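Long-range contacts in 2-dehydro-3-deoxy-D-arabinonate dehydratase (Sulfolobus solfataricus, PDB 2Q18), which catalyses the dehydration of 2-dehydro-3-deoxy-D-arabinonate to 2,5-dioxopentanoate, a step of the pentose oxidation pathway that leads from D-arabinonate to 2-oxoglutarate: residues Ser21-Leu26 and Asp46-Ile51; Pro73-Gly78 and Asn244-Gly249; Glu138-Glu143 and Asp163-Arg168; Asn202-Asp207 and Arg230-Glu235. All coordinates share one frame; numbering follows the deposited sequence.

How the interactions relate
Following the chain from its N terminus, interaction 1 closes first: S21-L26 pairs with D46-I51 around helix 30-40, in a part of the fold about 36 Å, centre to centre, from interaction 3. Interaction 2 opens next, at P73-G78, and closes at N244-G249, a span of 165 intervening residues that contains both remaining contacts. Within it interaction 3 comes first, joining the two strands of the hairpin 140-150 and 156-167 at the metal site, and interaction 4 follows, tying the turn before strand 207-214 to the start of helix 233-241. No two contacts cross or touch; interactions 2 and 3 come nearest, about 5 Å between closest atoms.

Interaction 1 of 4, residues Ser21-Leu26 and Asp46-Ile51; sequences STIIRL and DRVTGI
I23 and V48 meet obliquely on one face of an antiparallel strand pair, CG2 of I23 lying 3.7 Å from CG2 of V48. The other methyl of V48, CG1, rests against CB of R25, so the valine spreads its two branches over two residues of the facing strand. CG1 of I23 stands beside its own backbone N (chi1 -62°), and the extended chain beyond carries CD1 to 3.2 Å from the carbonyl O of I51. On the other face I24 and R47 form a non-hydrogen-bonded pair, their CA atoms 4.3 Å apart. R47 runs out extended as far as NE and crosses T22 at about a right angle, with CG2 of T22 at the edge of the guanidinium, 3.7 Å from NE. Between the backbones, N of V48 donates to O of I23 (2.8 Å), while R25 and D46 exchange two bonds, N of R25 to O of D46 being the shorter at 2.8 Å. Beyond them, a water accepts from N of I23 and donates to O of V48. The polar ends lead to a second subunit: R25 forms salt bridges with its D27 and D46, and R47 bonds to its T49. Strand 23-26 lies between strands 11-17 and 45-49, and R47-T49 pair antiparallel with a strand of that neighbouring subunit, carrying the sheet across the interface.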
loop_
_atom_site.group_PDB
_atom_site.type_symbol
_atom_site.label_atom_id
_atom_site.label_comp_id
_atom_site.label_asym_id
_atom_site.label_seq_id
_atom_site.Cartn_x
_atom_site.Cartn_y
_atom_site.Cartn_z
ATOM N N SER A 21 26.179 -18.170 17.831
ATOM C CA SER A 21 25.514 -19.044 16.853
ATOM C C SER A 21 23.980 -19.106 16.964
ATOM O O SER A 21 23.337 -19.867 16.234
ATOM C CB SER A 21 26.122 -20.456 16.864
ATOM O OG SER A 21 27.518 -20.402 16.615
ATOM N N THR A 22 23.399 -18.313 17.863
ATOM C CA THR A 22 21.941 -18.204 17.942
ATOM C C THR A 22 21.413 -17.372 16.771
ATOM O O THR A 22 22.006 -16.353 16.395
ATOM C CB THR A 22 21.451 -17.600 19.281
ATOM O OG1 THR A 22 21.980 -16.281 19.439
ATOM C CG2 THR A 22 21.882 -18.465 20.467
ATOM N N ILE A 23 20.301 -17.820 16.197
ATOM C CA ILE A 23 19.709 -17.161 15.037
ATOM C C ILE A 23 18.403 -16.462 15.409
ATOM O O ILE A 23 17.520 -17.059 16.035
ATOM C CB ILE A 23 19.513 -18.155 13.868
ATOM C CG1 ILE A 23 20.878 -18.699 13.424
ATOM C CG2 ILE A 23 18.786 -17.494 12.689
ATOM C CD1 ILE A 23 20.800 -19.895 12.547
ATOM N N ILE A 24 18.307 -15.190 15.025
ATOM C CA ILE A 24 17.129 -14.368 15.281
ATOM C C ILE A 24 16.386 -14.055 13.978
ATOM O O ILE A 24 16.989 -13.600 13.003
ATOM C CB ILE A 24 17.512 -13.045 16.000
ATOM C CG1 ILE A 24 18.245 -13.343 17.315
ATOM C CG2 ILE A 24 16.269 -12.174 16.260
ATOM C CD1 ILE A 24 18.745 -12.103 18.044
ATOM N N ARG A 25 15.084 -14.322 13.963
ATOM C CA ARG A 25 14.223 -13.883 12.870
ATOM C C ARG A 25 13.854 -12.424 13.103
ATOM O O ARG A 25 13.287 -12.077 14.147
ATOM C CB ARG A 25 12.965 -14.742 12.795
ATOM C CG ARG A 25 11.947 -14.259 11.776
ATOM C CD ARG A 25 10.948 -15.341 11.482
ATOM N NE ARG A 25 9.843 -14.850 10.666
ATOM C CZ ARG A 25 9.024 -15.633 9.972
ATOM N NH1 ARG A 25 9.188 -16.955 9.979
ATOM N NH2 ARG A 25 8.044 -15.094 9.262
ATOM N N LEU A 26 14.177 -11.579 12.127
ATOM C CA LEU A 26 14.012 -10.135 12.263
ATOM C C LEU A 26 12.571 -9.679 12.085
ATOM O O LEU A 26 11.856 -10.177 11.212
ATOM C CB LEU A 26 14.914 -9.395 11.270
ATOM C CG LEU A 26 16.429 -9.612 11.375
ATOM C CD1 LEU A 26 17.151 -8.644 10.453
ATOM C CD2 LEU A 26 16.914 -9.443 12.803
ATOM N N ASP A 46 12.642 -12.703 17.115
ATOM C CA ASP A 46 12.575 -13.904 17.944
ATOM C C ASP A 46 13.678 -14.888 17.590
ATOM O O ASP A 46 14.013 -15.058 16.412
ATOM C CB ASP A 46 11.230 -14.612 17.767
ATOM C CG ASP A 46 10.049 -13.756 18.184
ATOM O OD1 ASP A 46 10.170 -12.975 19.154
ATOM O OD2 ASP A 46 8.989 -13.884 17.542
ATOM N N ARG A 47 14.226 -15.546 18.611
ATOM C CA ARG A 47 15.171 -16.630 18.393
ATOM C C ARG A 47 14.450 -17.796 17.734
ATOM O O ARG A 47 13.394 -18.235 18.201
ATOM C CB ARG A 47 15.831 -17.079 19.704
ATOM C CG ARG A 47 16.759 -18.285 19.524
ATOM C CD ARG A 47 17.477 -18.672 20.804
ATOM N NE ARG A 47 18.446 -19.742 20.564
ATOM C CZ ARG A 47 18.193 -21.042 20.703
ATOM N NH1 ARG A 47 19.150 -21.929 20.454
ATOM N NH2 ARG A 47 16.993 -21.463 21.094
ATOM N N VAL A 48 15.025 -18.279 16.638
ATOM C CA VAL A 48 14.466 -19.403 15.904
ATOM C C VAL A 48 15.392 -20.615 15.941
ATOM O O VAL A 48 16.615 -20.481 16.034
ATOM C CB VAL A 48 14.131 -19.048 14.420
ATOM C CG1 VAL A 48 12.951 -18.093 14.349
ATOM C CG2 VAL A 48 15.345 -18.465 13.697
ATOM N N THR A 49 14.788 -21.794 15.887
ATOM C CA THR A 49 15.517 -23.039 15.700
ATOM C C THR A 49 15.038 -23.631 14.378
ATOM O O THR A 49 13.977 -23.251 13.869
ATOM C CB THR A 49 15.272 -24.030 16.864
ATOM O OG1 THR A 49 13.879 -24.354 16.936
ATOM C CG2 THR A 49 15.710 -23.422 18.195
ATOM N N GLY A 50 15.821 -24.538 13.808
ATOM C CA GLY A 50 15.432 -25.184 12.557
ATOM C C GLY A 50 15.809 -24.408 11.309
ATOM O O GLY A 50 15.484 -24.825 10.196
ATOM N N ILE A 51 16.474 -23.268 11.490
ATOM C CA ILE A 51 17.078 -22.550 10.373
ATOM C C ILE A 51 18.555 -22.921 10.358
ATOM O O ILE A 51 19.339 -22.463 11.200
ATOM C CB ILE A 51 16.884 -21.002 10.462
ATOM C CG1 ILE A 51 15.397 -20.630 10.609
ATOM C CG2 ILE A 51 17.523 -20.298 9.258
ATOM C CD1 ILE A 51 14.483 -21.143 9.497
HETATM O O HOH W 1 18.902 -20.166 17.183
#

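Interaction 2 of 4, residues Pro73-Gly78 and Asn244-Gly249; sequences PPEVWG and NPIPDG
P74 and P247 pack ring against ring where the loop leading into strand 76-80 meets the loop between helix 233-241 and strand 250-253, two strands that run parallel in the FAH-family fold. The prolines slide past each other in opposite directions, and their closest carbons, CB of P74 and CG of P247, are tight at 3.4 Å. CG and CD of the P74 ring also bear on backbone oxygens: CG lies 3.4 Å from O of D248, and CD approaches O of G249. At G249 the backbone angles (phi 91°) suit a residue without a side chain, and a CB would press on CD of P74.

E75 crosses P247 at about a right angle, its carboxylate carbon CD 3.6 Å from CD of the proline. The chain is extended beyond CG, which places OE1 to accept from NE1 of W77 at 2.9 Å in a nearly straight bond (172°), the oxygen close to the indole plane. OE2 takes a bond from a water that also donates to O of P245, and it forms a salt bridge with R123 of the third subunit. Cutting E75 back to an alanine is likely to leave the indole N-H without its acceptor, deprive that arginine of its carboxylate partner and open a gap beside P247. R123 would keep its other bond, to OD1 of N244, which links the second loop to the subunit interface. The amide of N244, turned 72° from the indole plane, brings ND2 to 3.5 Å from CZ2 of W77.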
loop_
_atom_site.group_PDB
_atom_site.type_symbol
_atom_site.label_atom_id
_atom_site.label_comp_id
_atom_site.label_asym_id
_atom_site.label_seq_id
_atom_site.Cartn_x
_atom_site.Cartn_y
_atom_site.Cartn_z
ATOM N N PRO A 73 19.924 -3.308 -2.136
ATOM C CA PRO A 73 20.604 -2.017 -2.028
ATOM C C PRO A 73 20.041 -1.043 -3.066
ATOM O O PRO A 73 20.098 -1.328 -4.265
ATOM C CB PRO A 73 22.063 -2.362 -2.333
ATOM C CG PRO A 73 21.986 -3.561 -3.235
ATOM C CD PRO A 73 20.740 -4.314 -2.845
ATOM N N PRO A 74 19.481 0.096 -2.616
ATOM C CA PRO A 74 18.842 0.981 -3.589
ATOM C C PRO A 74 19.817 1.454 -4.665
ATOM O O PRO A 74 19.421 1.635 -5.814
ATOM C CB PRO A 74 18.335 2.148 -2.733
ATOM C CG PRO A 74 18.229 1.580 -1.345
ATOM C CD PRO A 74 19.388 0.628 -1.243
ATOM N N GLU A 75 21.084 1.622 -4.290
ATOM C CA GLU A 75 22.137 1.976 -5.237
ATOM C C GLU A 75 23.393 1.199 -4.910
ATOM O O GLU A 75 23.673 0.921 -3.741
ATOM C CB GLU A 75 22.438 3.486 -5.198
ATOM C CG GLU A 75 21.257 4.354 -5.612
ATOM C CD GLU A 75 21.557 5.851 -5.605
ATOM O OE1 GLU A 75 22.729 6.253 -5.422
ATOM O OE2 GLU A 75 20.599 6.625 -5.794
ATOM N N VAL A 76 24.143 0.839 -5.949
ATOM C CA VAL A 76 25.466 0.246 -5.765
ATOM C C VAL A 76 26.487 1.073 -6.529
ATOM O O VAL A 76 26.330 1.334 -7.723
ATOM C CB VAL A 76 25.538 -1.240 -6.216
ATOM C CG1 VAL A 76 26.920 -1.814 -5.922
ATOM C CG2 VAL A 76 24.468 -2.076 -5.521
ATOM N N TRP A 77 27.527 1.489 -5.817
ATOM C CA TRP A 77 28.606 2.272 -6.393
ATOM C C TRP A 77 29.928 1.539 -6.180
ATOM O O TRP A 77 30.063 0.721 -5.266
ATOM C CB TRP A 77 28.675 3.652 -5.730
ATOM C CG TRP A 77 27.515 4.562 -6.048
ATOM C CD1 TRP A 77 26.254 4.504 -5.522
ATOM C CD2 TRP A 77 27.523 5.677 -6.949
ATOM N NE1 TRP A 77 25.475 5.516 -6.042
ATOM C CE2 TRP A 77 26.230 6.250 -6.919
ATOM C CE3 TRP A 77 28.504 6.256 -7.771
ATOM C CZ2 TRP A 77 25.886 7.369 -7.688
ATOM C CZ3 TRP A 77 28.162 7.366 -8.536
ATOM C CH2 TRP A 77 26.863 7.913 -8.485
ATOM N N GLY A 78 30.906 1.849 -7.021
ATOM C CA GLY A 78 32.213 1.238 -6.896
ATOM C C GLY A 78 33.337 2.247 -6.909
ATOM O O GLY A 78 33.194 3.356 -7.428
ATOM N N ASN A 244 25.959 14.594 -3.738
ATOM C CA ASN A 244 25.367 13.392 -4.311
ATOM C C ASN A 244 24.695 12.563 -3.223
ATOM O O ASN A 244 25.339 11.740 -2.580
ATOM C CB ASN A 244 26.446 12.579 -5.040
ATOM C CG ASN A 244 25.881 11.387 -5.797
ATOM O OD1 ASN A 244 24.774 11.442 -6.342
ATOM N ND2 ASN A 244 26.654 10.302 -5.846
ATOM N N PRO A 245 23.390 12.792 -3.004
ATOM C CA PRO A 245 22.684 12.083 -1.942
ATOM C C PRO A 245 22.569 10.599 -2.261
ATOM O O PRO A 245 22.316 10.226 -3.405
ATOM C CB PRO A 245 21.296 12.739 -1.935
ATOM C CG PRO A 245 21.127 13.297 -3.308
ATOM C CD PRO A 245 22.506 13.715 -3.739
ATOM N N ILE A 246 22.778 9.764 -1.250
ATOM C CA ILE A 246 22.607 8.323 -1.395
ATOM C C ILE A 246 21.558 7.832 -0.398
ATOM O O ILE A 246 21.478 8.345 0.715
ATOM C CB ILE A 246 23.949 7.552 -1.229
ATOM C CG1 ILE A 246 24.619 7.895 0.108
ATOM C CG2 ILE A 246 24.883 7.846 -2.416
ATOM C CD1 ILE A 246 25.609 6.852 0.604
ATOM N N PRO A 247 20.723 6.862 -0.808
ATOM C CA PRO A 247 19.734 6.305 0.118
ATOM C C PRO A 247 20.336 5.360 1.154
ATOM O O PRO A 247 21.445 4.850 0.958
ATOM C CB PRO A 247 18.774 5.549 -0.806
ATOM C CG PRO A 247 19.574 5.236 -2.018
ATOM C CD PRO A 247 20.620 6.283 -2.163
ATOM N N ASP A 248 19.609 5.141 2.250
ATOM C CA ASP A 248 20.002 4.155 3.256
ATOM C C ASP A 248 20.094 2.771 2.606
ATOM O O ASP A 248 19.223 2.395 1.822
ATOM C CB ASP A 248 18.992 4.110 4.403
ATOM C CG ASP A 248 18.904 5.424 5.167
ATOM O OD1 ASP A 248 19.943 6.100 5.354
ATOM O OD2 ASP A 248 17.782 5.768 5.585
ATOM N N GLY A 249 21.154 2.033 2.926
ATOM C CA GLY A 249 21.360 0.693 2.360
ATOM C C GLY A 249 22.174 0.686 1.078
ATOM O O GLY A 249 22.375 -0.375 0.470
HETATM O O HOH W 2 20.179 9.002 -4.259
#

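Interaction 3 of 4, residues Glu138-Glu143 and Asp163-Arg168; sequences EWTLPE and DDVSAR
CB of R168 lies over the six-membered ring of W139, 3.7 Å from its centroid in a CH-pi contact, and bends at chi2 (-73°) and chi3 bring one face of the guanidinium to CH2 of the indole. L141 and S166 exchange two backbone hydrogen bonds as an antiparallel pair. E143 stretches beyond CG alongside D164, the two carboxylate planes 63° apart; OE2 of E143 comes within 3.5 Å of OD2 of D164. The hydroxyl of S166 donates to O of D164 at 2.8 Å, from above the carbonyl plane. D163 turns the other way: with CG anti to its backbone N (chi1 -174°), OD1 accepts from N of E143 at 3.0 Å, and both oxygens lie against P142. Exchanging D163 for a leucine would probably leave the amide of E143 without this acceptor and hold the residue less firmly. A water bridges OE1 of E143 and NH1 of R168. E143 and D164 bind magnesium, with E145; OD1 of D164 forms a salt bridge with K118, while K182 takes OD2 of D164 and OE2 of E143. Two carboxylates this close would probably be unfavourable without cationic partners, here lysines and metal.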
loop_
_atom_site.group_PDB
_atom_site.type_symbol
_atom_site.label_atom_id
_atom_site.label_comp_id
_atom_site.label_asym_id
_atom_site.label_seq_id
_atom_site.Cartn_x
_atom_site.Cartn_y
_atom_site.Cartn_z
ATOM N N GLU A 138 34.418 -10.891 -24.573
ATOM C CA GLU A 138 35.278 -12.063 -24.736
ATOM C C GLU A 138 36.323 -12.135 -23.626
ATOM O O GLU A 138 37.198 -13.006 -23.643
ATOM C CB GLU A 138 35.955 -12.051 -26.116
ATOM C CG GLU A 138 35.064 -12.536 -27.266
ATOM C CD GLU A 138 34.064 -11.485 -27.754
ATOM O OE1 GLU A 138 34.472 -10.325 -27.987
ATOM O OE2 GLU A 138 32.868 -11.827 -27.923
ATOM N N TRP A 139 36.236 -11.212 -22.667
ATOM C CA TRP A 139 37.139 -11.204 -21.516
ATOM C C TRP A 139 36.518 -10.522 -20.288
ATOM O O TRP A 139 36.738 -9.329 -20.033
ATOM C CB TRP A 139 38.501 -10.587 -21.883
ATOM C CG TRP A 139 39.496 -10.604 -20.759
ATOM C CD1 TRP A 139 39.705 -11.615 -19.863
ATOM C CD2 TRP A 139 40.424 -9.565 -20.417
ATOM N NE1 TRP A 139 40.699 -11.265 -18.980
ATOM C CE2 TRP A 139 41.158 -10.013 -19.298
ATOM C CE3 TRP A 139 40.706 -8.300 -20.950
ATOM C CZ2 TRP A 139 42.156 -9.239 -18.695
ATOM C CZ3 TRP A 139 41.698 -7.529 -20.350
ATOM C CH2 TRP A 139 42.409 -8.003 -19.234
ATOM N N THR A 140 35.746 -11.301 -19.533
ATOM C CA THR A 140 35.098 -10.820 -18.320
ATOM C C THR A 140 35.760 -11.435 -17.098
ATOM O O THR A 140 35.941 -12.654 -17.028
ATOM C CB THR A 140 33.581 -11.132 -18.336
ATOM O OG1 THR A 140 32.943 -10.324 -19.331
ATOM C CG2 THR A 140 32.941 -10.852 -16.984
ATOM N N LEU A 141 36.128 -10.585 -16.144
ATOM C CA LEU A 141 36.731 -11.037 -14.904
ATOM C C LEU A 141 35.873 -10.693 -13.694
ATOM O O LEU A 141 35.190 -9.667 -13.692
ATOM C CB LEU A 141 38.124 -10.425 -14.727
ATOM C CG LEU A 141 39.233 -10.826 -15.707
ATOM C CD1 LEU A 141 40.529 -10.112 -15.331
ATOM C CD2 LEU A 141 39.428 -12.341 -15.725
ATOM N N PRO A 142 35.900 -11.557 -12.660
ATOM C CA PRO A 142 35.336 -11.147 -11.388
ATOM C C PRO A 142 36.333 -10.238 -10.680
ATOM O O PRO A 142 37.547 -10.408 -10.835
ATOM C CB PRO A 142 35.188 -12.466 -10.626
ATOM C CG PRO A 142 36.274 -13.348 -11.184
ATOM C CD PRO A 142 36.453 -12.927 -12.618
ATOM N N GLU A 143 35.825 -9.267 -9.934
ATOM C CA GLU A 143 36.680 -8.415 -9.124
ATOM C C GLU A 143 36.244 -8.534 -7.665
ATOM O O GLU A 143 35.207 -7.990 -7.276
ATOM C CB GLU A 143 36.662 -6.970 -9.640
ATOM C CG GLU A 143 37.082 -6.852 -11.114
ATOM C CD GLU A 143 37.226 -5.414 -11.612
ATOM O OE1 GLU A 143 37.728 -5.236 -12.744
ATOM O OE2 GLU A 143 36.838 -4.465 -10.889
ATOM N N ASP A 163 31.273 -8.983 -5.649
ATOM C CA ASP A 163 31.938 -9.268 -6.910
ATOM C C ASP A 163 31.526 -8.195 -7.906
ATOM O O ASP A 163 30.373 -8.150 -8.338
ATOM C CB ASP A 163 31.535 -10.661 -7.413
ATOM C CG ASP A 163 32.298 -11.097 -8.663
ATOM O OD1 ASP A 163 33.049 -10.286 -9.249
ATOM O OD2 ASP A 163 32.133 -12.272 -9.065
ATOM N N ASP A 164 32.471 -7.329 -8.261
ATOM C CA ASP A 164 32.264 -6.340 -9.313
ATOM C C ASP A 164 32.610 -6.997 -10.649
ATOM O O ASP A 164 33.748 -6.918 -11.116
ATOM C CB ASP A 164 33.122 -5.084 -9.046
ATOM C CG ASP A 164 33.028 -4.035 -10.158
ATOM O OD1 ASP A 164 32.280 -4.225 -11.141
ATOM O OD2 ASP A 164 33.724 -3.001 -10.052
ATOM N N VAL A 165 31.624 -7.650 -11.256
ATOM C CA VAL A 165 31.834 -8.385 -12.505
ATOM C C VAL A 165 32.070 -7.388 -13.644
ATOM O O VAL A 165 31.237 -6.511 -13.900
ATOM C CB VAL A 165 30.652 -9.340 -12.827
ATOM C CG1 VAL A 165 30.999 -10.254 -13.994
ATOM C CG2 VAL A 165 30.269 -10.175 -11.601
ATOM N N SER A 166 33.208 -7.533 -14.320
ATOM C CA SER A 166 33.691 -6.505 -15.243
ATOM C C SER A 166 34.095 -7.052 -16.610
ATOM O O SER A 166 34.945 -7.942 -16.702
ATOM C CB SER A 166 34.882 -5.776 -14.621
ATOM O OG SER A 166 34.593 -5.358 -13.301
ATOM N N ALA A 167 33.490 -6.508 -17.665
ATOM C CA ALA A 167 33.884 -6.830 -19.034
ATOM C C ALA A 167 35.171 -6.076 -19.371
ATOM O O ALA A 167 35.150 -5.025 -20.021
ATOM C CB ALA A 167 32.776 -6.493 -20.004
ATOM N N ARG A 168 36.288 -6.626 -18.905
ATOM C CA ARG A 168 37.593 -5.977 -18.998
ATOM C C ARG A 168 38.026 -5.632 -20.424
ATOM O O ARG A 168 38.753 -4.657 -20.632
ATOM C CB ARG A 168 38.659 -6.828 -18.301
ATOM C CG ARG A 168 38.518 -6.911 -16.780
ATOM C CD ARG A 168 38.922 -5.605 -16.075
ATOM N NE ARG A 168 40.172 -5.056 -16.602
ATOM C CZ ARG A 168 41.388 -5.498 -16.284
ATOM N NH1 ARG A 168 41.541 -6.501 -15.425
ATOM N NH2 ARG A 168 42.457 -4.935 -16.829
HETATM O O HOH W 3 39.951 -7.096 -13.057
#

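Interaction 4 of 4, residues Asn202-Asp207 and Arg230-Glu235; sequences NPYSLD and RRKIEE
Y204 reaches across to the start of helix 233-241, and one hydrogen bond holds the contact: N of I233 donates to the phenol OH at 2.7 Å, with an N-H...O angle of 162°. CG of Y204 stands beside its own backbone N (chi1 -57°), which sends the ring toward I233, whose amide N lies in the ring plane at the edge. Beside this bond CB of K232, the N-cap residue, makes a van der Waals contact with OH of Y204 at 3.4 Å, its side chain crossing the tyrosine at about a right angle. The apolar contacts belong to CD1 of I233, 4.1 Å from CZ of Y204 and more loosely packed on CB of P203. I233 itself continues inward onto V148 and I156 of the hairpin strands 140-150 and 156-167.

Polar bonds within each segment fix the two partners. OD1 of N202 accepts from N of Y204 at 3.0 Å, an Asx turn, and N of S205 bonds back to O of N202, closing a type I turn that presents the ring. On the helix side NH2 of R231 makes a salt bridge with OE2 of E235 at 2.8 Å, whereas the K232-E234 ion pair is long. The amide of I233 is among the first of the helix, where N-H groups lack an acceptor within the helix itself; the tyrosine oxygen supplies one from outside, at the surface of the FAH-family domain.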
loop_
_atom_site.group_PDB
_atom_site.type_symbol
_atom_site.label_atom_id
_atom_site.label_comp_id
_atom_site.label_asym_id
_atom_site.label_seq_id
_atom_site.Cartn_x
_atom_site.Cartn_y
_atom_site.Cartn_z
ATOM N N ASN A 202 39.192 -4.543 12.418
ATOM C CA ASN A 202 40.034 -3.794 11.498
ATOM C C ASN A 202 39.745 -4.175 10.047
ATOM O O ASN A 202 40.163 -5.245 9.591
ATOM C CB ASN A 202 41.516 -4.006 11.833
ATOM C CG ASN A 202 42.441 -3.067 11.065
ATOM O OD1 ASN A 202 42.007 -2.283 10.219
ATOM N ND2 ASN A 202 43.732 -3.150 11.365
ATOM N N PRO A 203 39.024 -3.300 9.316
ATOM C CA PRO A 203 38.711 -3.549 7.907
ATOM C C PRO A 203 39.954 -3.593 7.023
ATOM O O PRO A 203 39.898 -4.129 5.916
ATOM C CB PRO A 203 37.819 -2.361 7.524
ATOM C CG PRO A 203 38.138 -1.305 8.519
ATOM C CD PRO A 203 38.447 -2.028 9.791
ATOM N N TYR A 204 41.061 -3.043 7.516
ATOM C CA TYR A 204 42.318 -3.016 6.765
ATOM C C TYR A 204 43.268 -4.145 7.171
ATOM O O TYR A 204 44.477 -4.069 6.949
ATOM C CB TYR A 204 42.982 -1.636 6.868
ATOM C CG TYR A 204 42.082 -0.522 6.379
ATOM C CD1 TYR A 204 41.489 0.366 7.274
ATOM C CD2 TYR A 204 41.796 -0.377 5.020
ATOM C CE1 TYR A 204 40.647 1.384 6.826
ATOM C CE2 TYR A 204 40.959 0.630 4.563
ATOM C CZ TYR A 204 40.389 1.505 5.469
ATOM O OH TYR A 204 39.561 2.502 5.011
ATOM N N SER A 205 42.700 -5.198 7.755
ATOM C CA SER A 205 43.442 -6.416 8.060
ATOM C C SER A 205 42.568 -7.649 7.815
ATOM O O SER A 205 42.259 -8.402 8.739
ATOM C CB SER A 205 43.965 -6.388 9.498
ATOM O OG SER A 205 44.898 -7.432 9.699
ATOM N N LEU A 206 42.173 -7.840 6.560
ATOM C CA LEU A 206 41.313 -8.955 6.166
ATOM C C LEU A 206 41.862 -9.624 4.915
ATOM O O LEU A 206 42.308 -8.944 3.988
ATOM C CB LEU A 206 39.879 -8.474 5.890
ATOM C CG LEU A 206 39.085 -7.674 6.931
ATOM C CD1 LEU A 206 37.825 -7.099 6.289
ATOM C CD2 LEU A 206 38.733 -8.512 8.158
ATOM N N ASP A 207 41.815 -10.953 4.887
ATOM C CA ASP A 207 42.246 -11.705 3.712
ATOM C C ASP A 207 41.102 -11.878 2.722
ATOM O O ASP A 207 40.001 -12.280 3.099
ATOM C CB ASP A 207 42.814 -13.069 4.117
ATOM C CG ASP A 207 44.136 -12.952 4.859
ATOM O OD1 ASP A 207 45.100 -12.390 4.285
ATOM O OD2 ASP A 207 44.210 -13.423 6.018
ATOM N N ARG A 230 45.345 1.329 -0.349
ATOM C CA ARG A 230 46.032 2.606 -0.191
ATOM C C ARG A 230 45.022 3.751 -0.094
ATOM O O ARG A 230 45.164 4.647 0.740
ATOM C CB ARG A 230 47.003 2.818 -1.356
ATOM C CG ARG A 230 47.809 4.104 -1.295
ATOM C CD ARG A 230 48.840 4.137 -2.408
ATOM N NE ARG A 230 49.242 5.497 -2.768
ATOM C CZ ARG A 230 48.619 6.257 -3.667
ATOM N NH1 ARG A 230 47.543 5.806 -4.307
ATOM N NH2 ARG A 230 49.069 7.477 -3.926
ATOM N N ARG A 231 44.006 3.709 -0.951
ATOM C CA ARG A 231 42.910 4.666 -0.904
ATOM C C ARG A 231 41.866 4.187 0.105
ATOM O O ARG A 231 41.114 3.248 -0.168
ATOM C CB ARG A 231 42.293 4.825 -2.294
ATOM C CG ARG A 231 41.401 6.039 -2.443
ATOM C CD ARG A 231 42.211 7.307 -2.641
ATOM N NE ARG A 231 42.739 7.421 -3.998
ATOM C CZ ARG A 231 43.069 8.571 -4.574
ATOM N NH1 ARG A 231 43.537 8.580 -5.815
ATOM N NH2 ARG A 231 42.921 9.714 -3.911
ATOM N N LYS A 232 41.829 4.831 1.268
ATOM C CA LYS A 232 40.975 4.390 2.372
ATOM C C LYS A 232 39.474 4.572 2.100
ATOM O O LYS A 232 39.075 5.413 1.289
ATOM C CB LYS A 232 41.400 5.044 3.694
ATOM C CG LYS A 232 41.118 6.545 3.804
ATOM C CD LYS A 232 42.110 7.239 4.745
ATOM C CE LYS A 232 41.917 6.825 6.204
ATOM N NZ LYS A 232 42.724 7.666 7.133
ATOM N N ILE A 233 38.663 3.773 2.789
ATOM C CA ILE A 233 37.214 3.728 2.580
ATOM C C ILE A 233 36.544 5.065 2.917
ATOM O O ILE A 233 35.693 5.541 2.165
ATOM C CB ILE A 233 36.568 2.565 3.381
ATOM C CG1 ILE A 233 37.162 1.224 2.929
ATOM C CG2 ILE A 233 35.042 2.580 3.233
ATOM C CD1 ILE A 233 36.896 0.067 3.874
ATOM N N GLU A 234 36.942 5.654 4.044
ATOM C CA GLU A 234 36.490 6.981 4.479
ATOM C C GLU A 234 36.575 8.014 3.349
ATOM O O GLU A 234 35.634 8.772 3.125
ATOM C CB GLU A 234 37.313 7.429 5.696
ATOM C CG GLU A 234 37.097 8.868 6.163
ATOM C CD GLU A 234 38.095 9.301 7.246
ATOM O OE1 GLU A 234 39.249 8.809 7.249
ATOM O OE2 GLU A 234 37.723 10.147 8.093
ATOM N N GLU A 235 37.697 8.018 2.631
ATOM C CA GLU A 235 37.903 8.934 1.514
ATOM C C GLU A 235 37.003 8.587 0.328
ATOM O O GLU A 235 36.489 9.482 -0.351
ATOM C CB GLU A 235 39.372 8.933 1.082
ATOM C CG GLU A 235 39.715 9.990 0.034
ATOM C CD GLU A 235 41.159 9.916 -0.444
ATOM O OE1 GLU A 235 42.027 9.407 0.302
ATOM O OE2 GLU A 235 41.427 10.372 -1.577
#